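Local coordinates for periplasmic binding protein (Agrobacterium tumefaciens str. B6, PDB 5L9G) that binds the opine mannopine and, as a periplasmic binding protein of an ABC transporter, probably delivers it for uptake into the cell, at residues R64-V67 with T73-I76. Sequence-based numbering, arbitrary orientation.
Sequences RAQV and TWDI
Gln66 reaches from its helix to the returning chain, where its carboxamide oxygen collects two consecutive backbone N-H groups while its nitrogen lies over the indole of Trp74. The oxygen OE1 takes a bond of 3.0 Å from Thr73 N, which comes from above the carbonyl plane, and one of 3.2 Å from Trp74 N, which lies in that plane on a lone pair. Two nearly straight bonds hold the amide and limit its rotation. Glutamine suits this place because its chain, extended beyond CG, spans the distance to the loop and offers an acceptor and an NH2 group on one flat end. NE2 sits 3.3 Å above the indole plane, over its centre, with the amide tilted 41° against the ring, so the NH2 rests on the face without either N-H pointing squarely at it, a probably favourable placement. Tryptophan provides the broad, electron-rich face; its CG stands anti to the carbonyl carbon (chi1 -68°), which lays the indole beneath the amide.

Packing is tight at this buried indole and looser at the exposed side chain of Thr73, although its backbone N-H is firmly held. There the hydroxyl OG1 gives only a weak bond to OE1, at 3.4 Å, and a small polar threonine is at home beside water.

The contact closes the turn from helix 61-69 into strand 76-80, the second half of a beta-alpha-beta crossover that starts from strand 52-56. Trp74 NE1 bonds to Asp55 of that first strand, and the indole also touches Val24 on strand 23-27, which pairs in parallel with both 52-56 and 76-80 and so lies between them.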
loop_
_atom_site.group_PDB
_atom_site.type_symbol
_atom_site.label_atom_id
_atom_site.label_comp_id
_atom_site.label_asym_id
_atom_site.label_seq_id
_atom_site.Cartn_x
_atom_site.Cartn_y
_atom_site.Cartn_z
ATOM N N ARG A 64 11.184 -9.769 -9.549
ATOM C CA ARG A 64 12.028 -10.950 -9.341
ATOM C C ARG A 64 12.149 -11.752 -10.640
ATOM O O ARG A 64 13.265 -12.132 -11.004
ATOM C CB ARG A 64 11.504 -11.827 -8.187
ATOM C CG ARG A 64 12.450 -13.003 -7.877
ATOM C CD ARG A 64 12.046 -13.849 -6.690
ATOM N NE ARG A 64 10.672 -14.339 -6.806
ATOM C CZ ARG A 64 10.045 -15.041 -5.869
ATOM N NH1 ARG A 64 10.672 -15.371 -4.745
ATOM N NH2 ARG A 64 8.791 -15.432 -6.055
ATOM N N ALA A 65 11.014 -11.965 -11.358
ATOM C CA ALA A 65 10.986 -12.688 -12.643
ATOM C C ALA A 65 11.883 -12.033 -13.683
ATOM O O ALA A 65 12.560 -12.756 -14.424
ATOM C CB ALA A 65 9.565 -12.801 -13.170
ATOM N N GLN A 66 11.933 -10.676 -13.715
ATOM C CA GLN A 66 12.818 -9.938 -14.634
ATOM C C GLN A 66 14.289 -10.212 -14.296
ATOM O O GLN A 66 15.093 -10.427 -15.206
ATOM C CB GLN A 66 12.544 -8.428 -14.583
ATOM C CG GLN A 66 11.263 -8.016 -15.295
ATOM C CD GLN A 66 11.236 -6.563 -15.693
ATOM O OE1 GLN A 66 12.225 -5.825 -15.584
ATOM N NE2 GLN A 66 10.108 -6.134 -16.224
ATOM N N VAL A 67 14.630 -10.241 -12.986
ATOM C CA VAL A 67 15.995 -10.516 -12.520
ATOM C C VAL A 67 16.378 -11.971 -12.860
ATOM O O VAL A 67 17.446 -12.198 -13.425
ATOM C CB VAL A 67 16.185 -10.166 -11.012
ATOM C CG1 VAL A 67 17.573 -10.568 -10.508
ATOM C CG2 VAL A 67 15.945 -8.680 -10.759
ATOM N N THR A 73 14.272 -4.824 -17.564
ATOM C CA THR A 73 13.832 -3.651 -18.331
ATOM C C THR A 73 13.434 -2.494 -17.408
ATOM O O THR A 73 13.542 -1.341 -17.804
ATOM C CB THR A 73 12.735 -3.991 -19.374
ATOM O OG1 THR A 73 11.618 -4.609 -18.738
ATOM C CG2 THR A 73 13.248 -4.874 -20.504
ATOM N N TRP A 74 12.999 -2.797 -16.176
ATOM C CA TRP A 74 12.597 -1.775 -15.201
ATOM C C TRP A 74 13.809 -1.168 -14.504
ATOM O O TRP A 74 14.777 -1.880 -14.217
ATOM C CB TRP A 74 11.684 -2.395 -14.137
ATOM C CG TRP A 74 10.337 -2.837 -14.630
ATOM C CD1 TRP A 74 9.709 -2.458 -15.781
ATOM C CD2 TRP A 74 9.413 -3.670 -13.921
ATOM N NE1 TRP A 74 8.465 -3.040 -15.852
ATOM C CE2 TRP A 74 8.255 -3.785 -14.721
ATOM C CE3 TRP A 74 9.473 -4.375 -12.703
ATOM C CZ2 TRP A 74 7.162 -4.568 -14.340
ATOM C CZ3 TRP A 74 8.375 -5.126 -12.311
ATOM C CH2 TRP A 74 7.242 -5.226 -13.131
ATOM N N ASP A 75 13.763 0.147 -14.243
ATOM C CA ASP A 75 14.833 0.808 -13.488
ATOM C C ASP A 75 14.352 1.041 -12.060
ATOM O O ASP A 75 14.871 0.419 -11.126
ATOM C CB ASP A 75 15.253 2.126 -14.146
ATOM C CG ASP A 75 16.006 1.923 -15.451
ATOM O OD1 ASP A 75 17.024 1.223 -15.443
ATOM O OD2 ASP A 75 15.514 2.369 -16.475
ATOM N N ILE A 76 13.337 1.899 -11.897
ATOM C CA ILE A 76 12.737 2.198 -10.589
ATOM C C ILE A 76 11.420 1.443 -10.428
ATOM O O ILE A 76 10.555 1.487 -11.309
ATOM C CB ILE A 76 12.535 3.735 -10.388
ATOM C CG1 ILE A 76 13.866 4.512 -10.556
ATOM C CG2 ILE A 76 11.823 4.047 -9.032
ATOM C CD1 ILE A 76 13.718 6.010 -10.783
#